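Local coordinates for protein toxin Tse2 (Pseudomonas aeruginosa, PDB 5AKO) that is secreted by the H1 type VI secretion system into the cytoplasm of recipient cells, where it likely acts as an NAD-dependent cytotoxin, at residues T122-L128 / Q160-F164. Sequence-based numbering, arbitrary orientation.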
loop_
_atom_site.group_PDB
_atom_site.type_symbol
_atom_site.label_atom_id
_atom_site.label_comp_id
_atom_site.label_asym_id
_atom_site.label_seq_id
_atom_site.Cartn_x
_atom_site.Cartn_y
_atom_site.Cartn_z
ATOM N N THR C 122 9.202 -24.533 -24.859
ATOM C CA THR C 122 8.446 -23.724 -25.792
ATOM C C THR C 122 9.235 -22.489 -26.215
ATOM O O THR C 122 9.911 -21.868 -25.393
ATOM C CB THR C 122 7.153 -23.248 -25.149
ATOM O OG1 THR C 122 6.418 -24.393 -24.731
ATOM C CG2 THR C 122 6.338 -22.427 -26.155
ATOM N N ASP C 123 9.175 -22.168 -27.489
ATOM C CA ASP C 123 9.848 -20.978 -28.032
ATOM C C ASP C 123 9.141 -19.707 -27.596
ATOM O O ASP C 123 7.933 -19.584 -27.753
ATOM C CB ASP C 123 9.918 -21.052 -29.562
ATOM C CG ASP C 123 10.961 -22.135 -30.059
ATOM O OD1 ASP C 123 11.672 -22.765 -29.233
ATOM O OD2 ASP C 123 11.075 -22.375 -31.277
ATOM N N ILE C 124 9.910 -18.789 -27.034
ATOM C CA ILE C 124 9.423 -17.517 -26.645
ATOM C C ILE C 124 9.513 -16.486 -27.779
ATOM O O ILE C 124 10.614 -16.151 -28.280
ATOM C CB ILE C 124 10.229 -16.988 -25.449
ATOM C CG1 ILE C 124 10.151 -17.959 -24.263
ATOM C CG2 ILE C 124 9.707 -15.610 -25.042
ATOM C CD1 ILE C 124 11.142 -17.682 -23.135
ATOM N N PRO C 125 8.364 -15.895 -28.167
ATOM C CA PRO C 125 8.466 -14.929 -29.250
ATOM C C PRO C 125 9.538 -13.872 -28.998
ATOM O O PRO C 125 9.738 -13.451 -27.835
ATOM C CB PRO C 125 7.073 -14.317 -29.294
ATOM C CG PRO C 125 6.194 -15.439 -28.836
ATOM C CD PRO C 125 6.970 -16.074 -27.730
ATOM N N PRO C 126 10.220 -13.441 -30.066
ATOM C CA PRO C 126 11.432 -12.643 -29.972
ATOM C C PRO C 126 11.384 -11.406 -29.089
ATOM O O PRO C 126 12.399 -11.073 -28.455
ATOM C CB PRO C 126 11.718 -12.225 -31.446
ATOM C CG PRO C 126 10.461 -12.534 -32.212
ATOM C CD PRO C 126 9.879 -13.725 -31.477
ATOM N N ASP C 127 10.268 -10.706 -29.045
ATOM C CA ASP C 127 10.223 -9.480 -28.222
ATOM C C ASP C 127 9.502 -9.624 -26.862
ATOM O O ASP C 127 9.160 -8.627 -26.235
ATOM C CB ASP C 127 9.599 -8.347 -29.043
ATOM C CG ASP C 127 10.491 -7.884 -30.169
ATOM O OD1 ASP C 127 11.697 -7.633 -29.889
ATOM O OD2 ASP C 127 9.977 -7.754 -31.309
ATOM N N LEU C 128 9.321 -10.856 -26.401
ATOM C CA LEU C 128 8.714 -11.116 -25.114
ATOM C C LEU C 128 9.724 -11.758 -24.238
ATOM O O LEU C 128 10.764 -12.241 -24.718
ATOM C CB LEU C 128 7.549 -12.065 -25.267
ATOM C CG LEU C 128 6.323 -11.577 -26.033
ATOM C CD1 LEU C 128 5.222 -12.615 -25.949
ATOM C CD2 LEU C 128 5.806 -10.249 -25.499
ATOM N N GLN C 160 2.359 -11.023 -30.450
ATOM C CA GLN C 160 3.381 -11.919 -29.958
ATOM C C GLN C 160 2.769 -12.935 -29.024
ATOM O O GLN C 160 3.162 -14.103 -29.026
ATOM C CB GLN C 160 4.491 -11.157 -29.300
ATOM C CG GLN C 160 5.158 -10.145 -30.216
ATOM C CD GLN C 160 6.336 -10.718 -30.901
ATOM O OE1 GLN C 160 7.457 -10.749 -30.334
ATOM N NE2 GLN C 160 6.108 -11.248 -32.093
ATOM N N LEU C 161 1.780 -12.517 -28.245
ATOM C CA LEU C 161 1.161 -13.451 -27.312
ATOM C C LEU C 161 0.368 -14.553 -28.075
ATOM O O LEU C 161 0.389 -15.733 -27.682
ATOM C CB LEU C 161 0.287 -12.689 -26.304
ATOM C CG LEU C 161 1.092 -11.794 -25.369
ATOM C CD1 LEU C 161 0.174 -10.764 -24.723
ATOM C CD2 LEU C 161 1.810 -12.612 -24.301
ATOM N N ASP C 162 -0.268 -14.180 -29.188
ATOM C CA ASP C 162 -0.846 -15.182 -30.091
ATOM C C ASP C 162 0.195 -16.201 -30.630
ATOM O O ASP C 162 -0.009 -17.419 -30.558
ATOM C CB ASP C 162 -1.648 -14.483 -31.195
ATOM C CG ASP C 162 -2.941 -13.827 -30.643
ATOM O OD1 ASP C 162 -3.443 -14.279 -29.572
ATOM O OD2 ASP C 162 -3.435 -12.852 -31.256
ATOM N N ASN C 163 1.335 -15.716 -31.111
ATOM C CA ASN C 163 2.392 -16.627 -31.498
ATOM C C ASN C 163 2.908 -17.472 -30.366
ATOM O O ASN C 163 3.322 -18.593 -30.594
ATOM C CB ASN C 163 3.558 -15.886 -32.137
ATOM C CG ASN C 163 3.194 -15.305 -33.487
ATOM O OD1 ASN C 163 2.177 -15.666 -34.073
ATOM N ND2 ASN C 163 3.989 -14.393 -33.957
ATOM N N PHE C 164 2.871 -16.956 -29.142
ATOM C CA PHE C 164 3.289 -17.739 -27.996
ATOM C C PHE C 164 2.334 -18.913 -27.759
ATOM O O PHE C 164 2.758 -20.010 -27.392
ATOM C CB PHE C 164 3.356 -16.869 -26.733
ATOM C CG PHE C 164 4.307 -17.391 -25.653
ATOM C CD1 PHE C 164 4.913 -18.612 -25.744
ATOM C CD2 PHE C 164 4.611 -16.617 -24.580
ATOM C CE1 PHE C 164 5.757 -19.054 -24.754
ATOM C CE2 PHE C 164 5.498 -17.042 -23.611
ATOM C CZ PHE C 164 6.051 -18.281 -23.690
#
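Pro-125 lies over one face of the Phe-164 ring, in a CH-pi contact that packs the type I beta turn from Pro-125 to Leu-128 against helix 154-176 of this ADP-ribosyltransferase-family toxin. Pro-125 CD is 4.0 Å from the centroid of the Phe-164 ring and 24° off the normal, displaced toward the rim. Phe-164 has CG anti to its backbone N (chi1 -155°), which turns the ring toward 122-125; there Thr-122 CG2 meets its edge, 3.7 Å from Phe-164 CE1. Val-130 and Ile-146, from strands 128-136 and 141-148, also touch this ring, so loop, helix and sheet share one apolar core. Leu-128 CD1 adds to it, at 3.8 Å from Leu-161 CD2, while the Leu-128 and Gln-160 side chains run past each other in opposite directions, with Leu-128 CD1 3.7 Å from Gln-160 CB.

The other side is more polar and nearer solvent. Pro-126 is exposed and Asp-127 partly so, and the Gln-160 chain, bent at chi2, carries its amide to the backbone of the turn. Leu-128 N closes the turn on Pro-125 O, and Asp-127 N donates to Gln-160 OE1 at 3.1 Å, almost in line with the amide C=O (177°).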